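Local coordinates for protein putative lipase/esterase (Lactobacillus plantarum WCFS1, PDB 3BXP) that probably hydrolyses carboxylic esters as a lipase or carboxylesterase of the alpha/beta-hydrolase fold, at residues M38-G43 / R52-I57; V123-G128 / Q184-P189; A194-T199 / L211-A216; A223-L228 / L264-E269. One frame throughout, in Å; residues are numbered along the deposited sequence. Where two conformers were deposited one is given.

Interaction 1: M38-G43 / R52-I57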
loop_
_atom_site.group_PDB
_atom_site.type_symbol
_atom_site.label_atom_id
_atom_site.label_comp_id
_atom_site.label_asym_id
_atom_site.label_seq_id
_atom_site.Cartn_x
_atom_site.Cartn_y
_atom_site.Cartn_z
HETATM N N MSE B 38 -3.329 -19.337 -12.072
HETATM C CA MSE B 38 -2.941 -17.940 -12.303
HETATM C C MSE B 38 -2.523 -17.781 -13.738
HETATM O O MSE B 38 -1.599 -18.422 -14.199
HETATM C CB MSE B 38 -1.766 -17.517 -11.420
HETATM C CG MSE B 38 -1.479 -16.087 -11.552
HETATM SE SE MSE B 38 -0.141 -15.508 -10.251
HETATM C CE MSE B 38 -1.159 -15.853 -8.606
ATOM N N ILE B 39 -3.155 -16.826 -14.398
ATOM C CA ILE B 39 -2.774 -16.404 -15.760
ATOM C C ILE B 39 -1.937 -15.132 -15.705
ATOM O O ILE B 39 -2.402 -14.092 -15.211
ATOM C CB ILE B 39 -4.017 -16.076 -16.620
ATOM C CG1 ILE B 39 -4.982 -17.258 -16.737
ATOM C CG2 ILE B 39 -3.567 -15.575 -18.043
ATOM C CD1 ILE B 39 -6.359 -16.825 -17.394
ATOM N N ILE B 40 -0.725 -15.241 -16.213
ATOM C CA ILE B 40 0.303 -14.176 -16.081
ATOM C C ILE B 40 0.434 -13.432 -17.410
ATOM O O ILE B 40 0.720 -14.052 -18.476
ATOM C CB ILE B 40 1.677 -14.751 -15.633
ATOM C CG1 ILE B 40 1.637 -15.337 -14.219
ATOM C CG2 ILE B 40 2.747 -13.642 -15.720
ATOM C CD1 ILE B 40 2.845 -16.236 -13.898
ATOM N N CYS B 41 0.109 -12.127 -17.371
ATOM C CA CYS B 41 0.323 -11.236 -18.482
ATOM C C CYS B 41 1.646 -10.506 -18.193
ATOM O O CYS B 41 1.705 -9.718 -17.290
ATOM C CB CYS B 41 -0.847 -10.251 -18.643
ATOM S SG CYS B 41 -2.335 -11.082 -19.183
ATOM N N PRO B 42 2.721 -10.841 -18.921
ATOM C CA PRO B 42 4.069 -10.315 -18.638
ATOM C C PRO B 42 4.229 -8.801 -18.842
ATOM O O PRO B 42 3.382 -8.136 -19.517
ATOM C CB PRO B 42 4.968 -11.062 -19.629
ATOM C CG PRO B 42 4.167 -12.222 -20.109
ATOM C CD PRO B 42 2.735 -11.808 -20.053
ATOM N N GLY B 43 5.309 -8.246 -18.329
ATOM C CA GLY B 43 5.667 -6.864 -18.729
ATOM C C GLY B 43 6.266 -6.758 -20.109
ATOM O O GLY B 43 6.144 -7.673 -20.904
ATOM N N ARG B 52 12.011 -12.115 -17.334
ATOM C CA ARG B 52 12.982 -12.117 -16.263
ATOM C C ARG B 52 12.377 -12.193 -14.851
ATOM O O ARG B 52 12.828 -12.953 -14.003
ATOM C CB ARG B 52 13.892 -10.893 -16.384
ATOM C CG ARG B 52 15.008 -10.936 -15.398
ATOM C CD ARG B 52 15.822 -9.691 -15.477
ATOM N NE ARG B 52 17.048 -9.880 -14.718
ATOM N N GLU B 53 11.368 -11.361 -14.609
ATOM C CA GLU B 53 10.691 -11.345 -13.306
ATOM C C GLU B 53 9.572 -12.391 -13.295
ATOM O O GLU B 53 9.277 -13.009 -12.264
ATOM C CB GLU B 53 10.136 -9.939 -13.026
ATOM C CG GLU B 53 11.237 -8.908 -12.913
ATOM C CD GLU B 53 11.778 -8.415 -14.233
ATOM O OE1 GLU B 53 11.076 -8.451 -15.234
ATOM O OE2 GLU B 53 12.950 -7.941 -14.268
ATOM N N GLU B 54 8.985 -12.617 -14.466
ATOM C CA GLU B 54 7.803 -13.464 -14.588
ATOM C C GLU B 54 8.108 -14.936 -14.337
ATOM O O GLU B 54 7.314 -15.675 -13.745
ATOM C CB GLU B 54 7.192 -13.297 -15.969
ATOM C CG GLU B 54 6.508 -11.924 -16.247
ATOM C CD GLU B 54 7.472 -10.734 -16.442
ATOM O OE1 GLU B 54 8.702 -10.926 -16.499
ATOM O OE2 GLU B 54 7.016 -9.556 -16.590
ATOM N N ALA B 55 9.219 -15.417 -14.852
ATOM C CA ALA B 55 9.527 -16.831 -14.651
ATOM C C ALA B 55 9.658 -17.219 -13.158
ATOM O O ALA B 55 9.033 -18.203 -12.712
ATOM C CB ALA B 55 10.756 -17.271 -15.474
ATOM N N PRO B 56 10.435 -16.472 -12.366
ATOM C CA PRO B 56 10.508 -16.746 -10.915
ATOM C C PRO B 56 9.168 -16.647 -10.175
ATOM O O PRO B 56 8.882 -17.437 -9.299
ATOM C CB PRO B 56 11.450 -15.662 -10.404
ATOM C CG PRO B 56 12.215 -15.229 -11.521
ATOM C CD PRO B 56 11.433 -15.462 -12.773
ATOM N N ILE B 57 8.372 -15.649 -10.528
ATOM C CA ILE B 57 7.028 -15.501 -9.958
ATOM C C ILE B 57 6.170 -16.754 -10.231
ATOM O O ILE B 57 5.509 -17.247 -9.321
ATOM C CB ILE B 57 6.344 -14.230 -10.567
ATOM C CG1 ILE B 57 7.046 -12.951 -10.042
ATOM C CG2 ILE B 57 4.822 -14.226 -10.297
ATOM C CD1 ILE B 57 6.607 -11.651 -10.749
#

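Interaction 2: V123-G128 / Q184-P189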
loop_
_atom_site.group_PDB
_atom_site.type_symbol
_atom_site.label_atom_id
_atom_site.label_comp_id
_atom_site.label_asym_id
_atom_site.label_seq_id
_atom_site.Cartn_x
_atom_site.Cartn_y
_atom_site.Cartn_z
ATOM N N VAL B 123 -4.518 -6.649 -17.780
ATOM C CA VAL B 123 -5.292 -7.212 -16.653
ATOM C C VAL B 123 -6.257 -6.202 -16.002
ATOM O O VAL B 123 -7.433 -6.493 -15.721
ATOM C CB VAL B 123 -4.339 -7.908 -15.625
ATOM C CG1 VAL B 123 -5.108 -8.369 -14.387
ATOM C CG2 VAL B 123 -3.644 -9.092 -16.307
ATOM N N ALA B 124 -5.749 -5.009 -15.712
ATOM C CA ALA B 124 -6.547 -3.984 -15.041
ATOM C C ALA B 124 -7.685 -3.568 -15.946
ATOM O O ALA B 124 -8.849 -3.421 -15.540
ATOM C CB ALA B 124 -5.644 -2.785 -14.630
ATOM N N THR B 125 -7.386 -3.451 -17.225
ATOM C CA THR B 125 -8.437 -3.076 -18.183
ATOM C C THR B 125 -9.480 -4.217 -18.279
ATOM O O THR B 125 -10.698 -3.964 -18.325
ATOM C CB THR B 125 -7.818 -2.783 -19.547
ATOM O OG1 THR B 125 -6.900 -1.671 -19.410
ATOM C CG2 THR B 125 -8.898 -2.426 -20.621
ATOM N N TYR B 126 -8.997 -5.459 -18.341
ATOM C CA TYR B 126 -9.860 -6.642 -18.370
ATOM C C TYR B 126 -10.791 -6.666 -17.167
ATOM O O TYR B 126 -12.024 -6.982 -17.255
ATOM C CB TYR B 126 -9.041 -7.941 -18.467
ATOM C CG TYR B 126 -9.929 -9.114 -18.884
ATOM C CD1 TYR B 126 -10.227 -9.324 -20.227
ATOM C CD2 TYR B 126 -10.442 -9.988 -17.950
ATOM C CE1 TYR B 126 -11.025 -10.377 -20.615
ATOM C CE2 TYR B 126 -11.273 -11.023 -18.334
ATOM C CZ TYR B 126 -11.540 -11.225 -19.659
ATOM O OH TYR B 126 -12.386 -12.297 -20.003
ATOM N N ASN B 127 -10.217 -6.326 -16.028
ATOM C CA ASN B 127 -10.953 -6.396 -14.774
ATOM C C ASN B 127 -12.175 -5.467 -14.835
ATOM O O ASN B 127 -13.251 -5.751 -14.262
ATOM C CB ASN B 127 -10.058 -6.082 -13.568
ATOM C CG ASN B 127 -10.663 -6.565 -12.277
ATOM O OD1 ASN B 127 -11.478 -7.502 -12.273
ATOM N ND2 ASN B 127 -10.316 -5.918 -11.165
ATOM N N GLY B 128 -12.016 -4.371 -15.555
ATOM C CA GLY B 128 -13.094 -3.396 -15.759
ATOM C C GLY B 128 -14.111 -3.752 -16.820
ATOM O O GLY B 128 -15.297 -3.796 -16.590
ATOM N N GLN B 184 -8.312 2.816 -14.600
ATOM C CA GLN B 184 -8.984 3.130 -13.348
ATOM C C GLN B 184 -10.386 3.698 -13.625
ATOM O O GLN B 184 -11.288 3.645 -12.781
ATOM C CB GLN B 184 -8.141 4.099 -12.530
ATOM C CG GLN B 184 -8.087 5.555 -12.964
ATOM C CD GLN B 184 -7.143 5.882 -14.135
ATOM O OE1 GLN B 184 -6.686 4.971 -14.846
ATOM N NE2 GLN B 184 -6.823 7.179 -14.318
ATOM N N ARG B 185 -10.548 4.282 -14.804
ATOM C CA ARG B 185 -11.819 4.885 -15.170
ATOM C C ARG B 185 -12.885 3.840 -15.507
ATOM O O ARG B 185 -14.081 4.171 -15.649
ATOM C CB ARG B 185 -11.685 5.875 -16.316
ATOM C CG ARG B 185 -10.886 7.113 -15.968
ATOM C CD ARG B 185 -10.879 8.075 -17.158
ATOM N NE ARG B 185 -10.139 9.305 -16.887
ATOM C CZ ARG B 185 -10.566 10.242 -16.054
ATOM N NH1 ARG B 185 -11.707 10.054 -15.406
ATOM N NH2 ARG B 185 -9.855 11.346 -15.854
ATOM N N LEU B 186 -12.475 2.587 -15.603
ATOM C CA LEU B 186 -13.384 1.486 -15.931
ATOM C C LEU B 186 -13.752 0.657 -14.693
ATOM O O LEU B 186 -14.455 -0.363 -14.784
ATOM C CB LEU B 186 -12.770 0.577 -17.001
ATOM C CG LEU B 186 -12.300 1.260 -18.306
ATOM C CD1 LEU B 186 -11.663 0.295 -19.305
ATOM C CD2 LEU B 186 -13.436 1.972 -18.957
ATOM N N VAL B 187 -13.254 1.094 -13.534
ATOM C CA VAL B 187 -13.553 0.428 -12.264
ATOM C C VAL B 187 -15.029 0.699 -11.896
ATOM O O VAL B 187 -15.524 1.817 -12.066
ATOM C CB VAL B 187 -12.622 0.888 -11.114
ATOM C CG1 VAL B 187 -13.092 0.336 -9.750
ATOM C CG2 VAL B 187 -11.134 0.501 -11.437
ATOM N N THR B 188 -15.697 -0.347 -11.424
ATOM C CA THR B 188 -17.069 -0.251 -10.889
ATOM C C THR B 188 -17.155 -1.252 -9.713
ATOM O O THR B 188 -16.221 -1.983 -9.446
ATOM C CB THR B 188 -18.156 -0.627 -11.932
ATOM O OG1 THR B 188 -18.141 -2.048 -12.161
ATOM C CG2 THR B 188 -17.970 0.149 -13.267
ATOM N N PRO B 189 -18.246 -1.218 -8.962
ATOM C CA PRO B 189 -18.334 -2.168 -7.866
ATOM C C PRO B 189 -18.301 -3.618 -8.334
ATOM O O PRO B 189 -18.140 -4.522 -7.509
ATOM C CB PRO B 189 -19.685 -1.794 -7.234
ATOM C CG PRO B 189 -19.738 -0.330 -7.469
ATOM C CD PRO B 189 -19.302 -0.201 -8.882
HETATM O O HOH W 1 -15.945 -3.054 -13.522
#

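Interaction 3: A194-T199 / L211-A216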
loop_
_atom_site.group_PDB
_atom_site.type_symbol
_atom_site.label_atom_id
_atom_site.label_comp_id
_atom_site.label_asym_id
_atom_site.label_seq_id
_atom_site.Cartn_x
_atom_site.Cartn_y
_atom_site.Cartn_z
ATOM N N ALA B 194 -8.552 -6.985 -6.055
ATOM C CA ALA B 194 -7.201 -6.847 -6.525
ATOM C C ALA B 194 -6.168 -6.694 -5.400
ATOM O O ALA B 194 -6.381 -6.031 -4.413
ATOM C CB ALA B 194 -7.102 -5.652 -7.509
ATOM N N PHE B 195 -5.053 -7.344 -5.614
ATOM C CA PHE B 195 -3.826 -7.109 -4.866
ATOM C C PHE B 195 -2.894 -6.379 -5.782
ATOM O O PHE B 195 -2.485 -6.867 -6.842
ATOM C CB PHE B 195 -3.238 -8.471 -4.415
ATOM C CG PHE B 195 -1.937 -8.382 -3.619
ATOM C CD1 PHE B 195 -0.704 -8.245 -4.234
ATOM C CD2 PHE B 195 -1.957 -8.499 -2.243
ATOM C CE1 PHE B 195 0.435 -8.160 -3.505
ATOM C CE2 PHE B 195 -0.802 -8.410 -1.523
ATOM C CZ PHE B 195 0.413 -8.237 -2.161
ATOM N N VAL B 196 -2.504 -5.195 -5.354
ATOM C CA VAL B 196 -1.632 -4.324 -6.133
ATOM C C VAL B 196 -0.353 -4.051 -5.321
ATOM O O VAL B 196 -0.394 -3.776 -4.117
ATOM C CB VAL B 196 -2.363 -2.995 -6.445
ATOM C CG1 VAL B 196 -1.552 -2.045 -7.315
ATOM C CG2 VAL B 196 -3.741 -3.208 -7.050
ATOM N N TRP B 197 0.775 -4.134 -5.980
ATOM C CA TRP B 197 2.079 -3.752 -5.366
ATOM C C TRP B 197 2.945 -3.028 -6.355
ATOM O O TRP B 197 2.834 -3.198 -7.583
ATOM C CB TRP B 197 2.821 -4.948 -4.744
ATOM C CG TRP B 197 3.412 -5.864 -5.730
ATOM C CD1 TRP B 197 2.776 -6.904 -6.361
ATOM C CD2 TRP B 197 4.750 -5.839 -6.260
ATOM N NE1 TRP B 197 3.621 -7.521 -7.218
ATOM C CE2 TRP B 197 4.842 -6.884 -7.188
ATOM C CE3 TRP B 197 5.857 -5.018 -6.073
ATOM C CZ2 TRP B 197 6.016 -7.144 -7.889
ATOM C CZ3 TRP B 197 7.030 -5.304 -6.761
ATOM C CH2 TRP B 197 7.092 -6.349 -7.655
ATOM N N GLN B 198 3.800 -2.173 -5.817
ATOM C CA GLN B 198 4.798 -1.498 -6.632
ATOM C C GLN B 198 5.898 -1.023 -5.739
ATOM O O GLN B 198 5.764 -1.026 -4.539
ATOM C CB GLN B 198 4.169 -0.327 -7.386
ATOM C CG GLN B 198 5.102 0.396 -8.368
ATOM C CD GLN B 198 4.348 1.207 -9.414
ATOM O OE1 GLN B 198 3.183 1.563 -9.223
ATOM N NE2 GLN B 198 5.030 1.559 -10.492
ATOM N N THR B 199 6.998 -0.573 -6.315
ATOM C CA THR B 199 7.998 0.115 -5.472
ATOM C C THR B 199 7.912 1.603 -5.603
ATOM O O THR B 199 7.579 2.127 -6.650
ATOM C CB THR B 199 9.432 -0.331 -5.744
ATOM O OG1 THR B 199 9.837 0.099 -7.055
ATOM C CG2 THR B 199 9.555 -1.840 -5.622
ATOM N N LEU B 211 -1.457 4.126 -7.874
ATOM C CA LEU B 211 -2.238 5.003 -6.986
ATOM C C LEU B 211 -3.590 5.277 -7.641
ATOM O O LEU B 211 -4.616 5.308 -7.003
ATOM C CB LEU B 211 -1.494 6.332 -6.764
ATOM C CG LEU B 211 -0.283 6.232 -5.847
ATOM C CD1 LEU B 211 0.620 7.457 -6.017
ATOM C CD2 LEU B 211 -0.707 6.081 -4.341
ATOM N N LYS B 212 -3.568 5.485 -8.939
ATOM C CA LYS B 212 -4.804 5.782 -9.694
ATOM C C LYS B 212 -5.772 4.573 -9.666
ATOM O O LYS B 212 -6.968 4.733 -9.392
ATOM C CB LYS B 212 -4.482 6.152 -11.144
ATOM C CG LYS B 212 -3.925 7.518 -11.325
ATOM C CD LYS B 212 -3.304 7.704 -12.718
ATOM C CE LYS B 212 -3.076 9.149 -13.109
ATOM N NZ LYS B 212 -4.316 9.743 -13.799
ATOM N N TYR B 213 -5.282 3.371 -9.916
ATOM C CA TYR B 213 -6.168 2.185 -9.918
ATOM C C TYR B 213 -6.706 1.933 -8.482
ATOM O O TYR B 213 -7.884 1.648 -8.245
ATOM C CB TYR B 213 -5.393 0.953 -10.413
ATOM C CG TYR B 213 -6.300 -0.184 -10.718
ATOM C CD1 TYR B 213 -7.230 -0.087 -11.719
ATOM C CD2 TYR B 213 -6.257 -1.367 -9.985
ATOM C CE1 TYR B 213 -8.118 -1.128 -12.016
ATOM C CE2 TYR B 213 -7.140 -2.409 -10.264
ATOM C CZ TYR B 213 -8.055 -2.290 -11.278
ATOM O OH TYR B 213 -8.938 -3.351 -11.541
ATOM N N VAL B 214 -5.822 2.008 -7.493
ATOM C CA VAL B 214 -6.237 1.786 -6.100
ATOM C C VAL B 214 -7.261 2.830 -5.649
ATOM O O VAL B 214 -8.244 2.497 -4.996
ATOM C CB VAL B 214 -5.026 1.677 -5.154
ATOM C CG1 VAL B 214 -5.455 1.503 -3.677
ATOM C CG2 VAL B 214 -4.129 0.466 -5.621
ATOM N N GLN B 215 -7.051 4.091 -6.011
ATOM C CA GLN B 215 -8.019 5.106 -5.647
ATOM C C GLN B 215 -9.398 4.701 -6.103
ATOM O O GLN B 215 -10.366 4.757 -5.365
ATOM C CB GLN B 215 -7.620 6.447 -6.260
ATOM C CG GLN B 215 -8.669 7.550 -6.164
ATOM C CD GLN B 215 -9.712 7.513 -7.273
ATOM O OE1 GLN B 215 -9.399 7.248 -8.439
ATOM N NE2 GLN B 215 -10.957 7.779 -6.909
ATOM N N ALA B 216 -9.468 4.256 -7.348
ATOM C CA ALA B 216 -10.776 4.002 -8.000
ATOM C C ALA B 216 -11.428 2.780 -7.387
ATOM O O ALA B 216 -12.639 2.733 -7.206
ATOM C CB ALA B 216 -10.577 3.779 -9.539
#

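Interaction 4: A223-L228 / L264-E269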
loop_
_atom_site.group_PDB
_atom_site.type_symbol
_atom_site.label_atom_id
_atom_site.label_comp_id
_atom_site.label_asym_id
_atom_site.label_seq_id
_atom_site.Cartn_x
_atom_site.Cartn_y
_atom_site.Cartn_z
ATOM N N ALA B 223 -12.912 -4.894 -2.818
ATOM C CA ALA B 223 -11.851 -5.464 -1.996
ATOM C C ALA B 223 -10.481 -5.287 -2.658
ATOM O O ALA B 223 -10.225 -5.754 -3.779
ATOM C CB ALA B 223 -12.067 -6.911 -1.715
ATOM N N THR B 224 -9.574 -4.655 -1.936
ATOM C CA THR B 224 -8.302 -4.249 -2.526
ATOM C C THR B 224 -7.221 -4.234 -1.436
ATOM O O THR B 224 -7.460 -3.761 -0.314
ATOM C CB THR B 224 -8.375 -2.829 -3.151
ATOM O OG1 THR B 224 -9.423 -2.762 -4.110
ATOM C CG2 THR B 224 -7.057 -2.422 -3.848
ATOM N N ALA B 225 -6.041 -4.780 -1.755
ATOM C CA ALA B 225 -4.820 -4.527 -0.970
ATOM C C ALA B 225 -3.824 -3.790 -1.861
ATOM O O ALA B 225 -3.781 -4.005 -3.078
ATOM C CB ALA B 225 -4.178 -5.836 -0.440
ATOM N N TYR B 226 -2.990 -2.973 -1.237
ATOM C CA TYR B 226 -1.992 -2.201 -1.947
ATOM C C TYR B 226 -0.744 -2.036 -1.099
ATOM O O TYR B 226 -0.819 -1.608 0.084
ATOM C CB TYR B 226 -2.550 -0.809 -2.267
ATOM C CG TYR B 226 -1.616 0.159 -2.977
ATOM C CD1 TYR B 226 -0.866 -0.241 -4.040
ATOM C CD2 TYR B 226 -1.570 1.511 -2.628
ATOM C CE1 TYR B 226 -0.045 0.647 -4.734
ATOM C CE2 TYR B 226 -0.775 2.406 -3.338
ATOM C CZ TYR B 226 -0.029 1.968 -4.384
ATOM O OH TYR B 226 0.759 2.852 -5.084
ATOM N N HIS B 227 0.361 -2.457 -1.698
ATOM C CA HIS B 227 1.672 -2.385 -1.052
ATOM C C HIS B 227 2.635 -1.658 -1.889
ATOM O O HIS B 227 3.101 -2.178 -2.901
ATOM C CB HIS B 227 2.182 -3.794 -0.722
ATOM C CG HIS B 227 1.296 -4.528 0.220
ATOM N ND1 HIS B 227 1.371 -4.383 1.588
ATOM C CD2 HIS B 227 0.271 -5.378 -0.008
ATOM C CE1 HIS B 227 0.444 -5.139 2.160
ATOM N NE2 HIS B 227 -0.244 -5.745 1.215
ATOM N N LEU B 228 2.930 -0.432 -1.460
ATOM C CA LEU B 228 3.971 0.369 -2.071
ATOM C C LEU B 228 5.250 0.330 -1.213
ATOM O O LEU B 228 5.343 0.934 -0.146
ATOM C CB LEU B 228 3.455 1.801 -2.234
ATOM C CG LEU B 228 4.345 2.766 -3.016
ATOM C CD1 LEU B 228 4.306 2.399 -4.504
ATOM C CD2 LEU B 228 3.782 4.150 -2.776
ATOM N N LEU B 264 0.139 -14.261 -1.447
ATOM C CA LEU B 264 -0.404 -15.582 -1.144
ATOM C C LEU B 264 -1.373 -15.518 0.022
ATOM O O LEU B 264 -2.481 -16.085 -0.043
ATOM C CB LEU B 264 0.727 -16.554 -0.860
ATOM C CG LEU B 264 1.459 -16.846 -2.191
ATOM C CD1 LEU B 264 2.747 -17.561 -1.993
ATOM C CD2 LEU B 264 0.571 -17.670 -3.200
ATOM N N ARG B 265 -0.998 -14.789 1.075
ATOM C CA ARG B 265 -1.875 -14.660 2.232
ATOM C C ARG B 265 -3.178 -13.984 1.838
ATOM O O ARG B 265 -4.257 -14.360 2.305
ATOM C CB ARG B 265 -1.196 -13.869 3.373
ATOM C CG ARG B 265 0.095 -14.490 3.883
ATOM N N TRP B 266 -3.079 -12.964 0.988
ATOM C CA TRP B 266 -4.262 -12.264 0.507
ATOM C C TRP B 266 -5.193 -13.231 -0.243
ATOM O O TRP B 266 -6.422 -13.160 -0.126
ATOM C CB TRP B 266 -3.872 -11.107 -0.437
ATOM C CG TRP B 266 -4.972 -10.254 -0.910
ATOM C CD1 TRP B 266 -5.565 -9.217 -0.255
ATOM C CD2 TRP B 266 -5.637 -10.360 -2.172
ATOM N NE1 TRP B 266 -6.550 -8.663 -1.033
ATOM C CE2 TRP B 266 -6.601 -9.340 -2.225
ATOM C CE3 TRP B 266 -5.439 -11.174 -3.290
ATOM C CZ2 TRP B 266 -7.413 -9.119 -3.352
ATOM C CZ3 TRP B 266 -6.280 -10.985 -4.400
ATOM C CH2 TRP B 266 -7.217 -9.958 -4.431
ATOM N N LEU B 267 -4.606 -14.126 -1.024
ATOM C CA LEU B 267 -5.422 -15.055 -1.817
ATOM C C LEU B 267 -6.149 -15.990 -0.860
ATOM O O LEU B 267 -7.292 -16.321 -1.068
ATOM C CB LEU B 267 -4.560 -15.821 -2.805
ATOM C CG LEU B 267 -4.031 -15.068 -4.027
ATOM C CD1 LEU B 267 -2.995 -15.888 -4.778
ATOM C CD2 LEU B 267 -5.173 -14.653 -4.947
ATOM N N GLN B 268 -5.455 -16.364 0.203
ATOM C CA GLN B 268 -6.040 -17.175 1.255
ATOM C C GLN B 268 -7.187 -16.428 1.907
ATOM O O GLN B 268 -8.264 -17.001 2.146
ATOM C CB GLN B 268 -5.007 -17.562 2.276
ATOM C CG GLN B 268 -3.978 -18.607 1.762
ATOM C CD GLN B 268 -2.860 -18.864 2.754
ATOM O OE1 GLN B 268 -2.377 -17.941 3.413
ATOM N NE2 GLN B 268 -2.450 -20.136 2.888
ATOM N N GLU B 269 -6.978 -15.155 2.224
ATOM C CA GLU B 269 -8.023 -14.371 2.870
ATOM C C GLU B 269 -9.233 -14.290 1.955
ATOM O O GLU B 269 -10.326 -14.191 2.424
ATOM C CB GLU B 269 -7.588 -12.913 3.178
ATOM C CG GLU B 269 -6.487 -12.831 4.214
ATOM C CD GLU B 269 -5.787 -11.471 4.291
ATOM O OE1 GLU B 269 -5.977 -10.607 3.398
ATOM O OE2 GLU B 269 -5.004 -11.301 5.243
#

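Interaction 1: M38-G43 / R52-I57
I40 makes the first contact with E54: its CG2 methyl lies 4.2 Å from E54 CG, the two side chains running at a slant to each other near the end of strand 35-41. One step past the strand, P42 lays its ring carbon CB 3.8 Å from E54 CG, so the aliphatic part of the glutamate lies against the strand end and the proline. G43 supplies the polar part. Its backbone N donates to E54 OE2 over 2.8 Å, almost straight at 175°, and the N-H reaches the oxygen from above the carboxylate plane, 36° out of it. The bend at chi2 of E54 (73°) turns the carboxylate back toward this amide. S50 OG holds the other oxygen, OE1, and F116 of strand 110-116 also packs on E54. With an alanine at E54, the G43 amide is likely to lose its acceptor and a gap to open beside P42. Strand 35-41 and helix 54-63 belong to a beta-alpha-beta unit, and the glycine-rich turn entered at G43 probably corresponds to the oxyanion-hole loop of related esterases. A buried carboxylate gripping a backbone N-H implies that the start of the turn is fixed by a side chain from the helix.

Interaction 2: V123-G128 / Q184-P189
The last turn of helix 118-129 meets a short 3-10 turn, where G128 and T125 face L186. The closest approach is backbone to backbone: G128 CA lies 3.5 Å from L186 O, and the same CA is 4.2 Å from L186 CB. A beta-carbon modelled on G128 would fall 2.8 Å from L186 CB, a clash, which is evidence that the missing side chain permits this fit. One helical turn back, the T125 methyl CG2 touches L186 CD1 at 4.1 Å. That methyl stands anti to the backbone N (OG1 at chi1 -61°), while OG1 turns back to bond H121 O within the helix. In the alpha/beta-hydrolase fold this is the helix behind the presumed nucleophile elbow, a pattern formed here by G115, S117 and G119, and the segment 184-189 belongs to the connection leading into strand 194-199. Beyond L186 a water joins the G128 carbonyl to the T188 hydroxyl: it donates to G128 O over 3.2 Å and lies 2.8 Å from T188 OG1 in a second hydrogen bond. G128 O also accepts from T131 OG1, and T188 OG1 is bonded to A190 N.

Interaction 3: A194-T199 / L211-A216
Y213 turns the edge of its ring, not a face, to strand 194-199. The CD2-CE2 side does the touching: A194 CB lies near the ring plane at 4.3 Å from CE2, and V196 CG2 is likewise near that plane, 4.3 Å from CD2. These two strand residues are two positions apart and both direct their beta-carbons at the helix, so they meet successive atoms of one ring edge. Carrying CG anti to the backbone N (chi1 -167°) sends the tyrosine ring from the helix to the strand, and the OH beyond it bonds N127 ND2 of helix 118-129. V214, the next residue on the helix, meets V196 differently. Its single methyl CG2 abuts the whole isopropyl group, lying 4.0 Å from each of V196 CB, CG1 and CG2, while the two side chains slide past each other in opposite directions. V196 CG2 is therefore shared, touching the ring edge of Y213 as well as the V214 methyl. All these contacts are apolar and buried. The axes of the two segments approach to 9.7 Å and run 152° apart, close to antiparallel, as expected where a helix returns across the sheet in a beta-alpha-beta crossover. That crossover comprises strand 194-199, helix 208-219 and strand 224-229. On one flank I151 and L153 of strand 150-154 pack on Y213; on the other, Y226 of strand 224-229 touches both V196 and V214. V214 also packs on L211 of the second subunit, placing this helix at the dimer interface.

Interaction 4: A223-L228 / L264-E269
The indole of W266 reaches A225 because its CG is anti to the backbone N (chi1 -175°) and the ring is turned about the next bond to chi2 82°, which points the five-membered ring at the strand. Here helix 258-269, the C-terminal helix of the alpha/beta-hydrolase fold, covers strand 224-229, the last strand of the sheet within this chain. A225 supplies the main contact: its CB methyl sits obliquely to the ring, 3.7 Å from W266 CD1 and equally 3.7 Å from W266 NE1. Both residues are buried, and since A225 ends at CB the indole can settle close to the strand backbone, where A225 N is 4.0 Å from W266 NE1. The neighbouring T224 directs its beta-carbon away from the helix and meets the indole through backbone alone, while its OG1 bonds V222 O. Around this pair, F195 of the adjoining strand meets the W266 ring with the planes at about 60°, and P193 packs against the same indole. Farther along strand 224-229, Y226, H227 and L228 pair antiparallel with a strand of the second subunit, so the sheet continues across the dimer interface beside this helix. At the other end of the contact A223 O lies near the indole plane, at its edge, 4.4 Å from W266 CZ2.

The contacts follow one another along the chain, each closing before the next opens, and all lie about the central sheet. Helices 54-63 and 258-269, of interactions 1 and 4, cover one face; helices 118-129 and 208-219, of interactions 2 and 3, cover the other. Interactions 3 and 4 have centres about 11 Å apart and share neighbouring strands, with V196 N bonded to A225 O at 2.9 Å. Centres of interactions 2 and 3 lie about 12 Å apart. Interactions 1 and 2 are about 20 Å apart between centres, yet C41 SG touches V123 CG2. Interaction 1 thus adjoins the presumed nucleophile elbow, interaction 2 ties the far end of the helix that follows it, and interactions 3 and 4 reach the dimer interface.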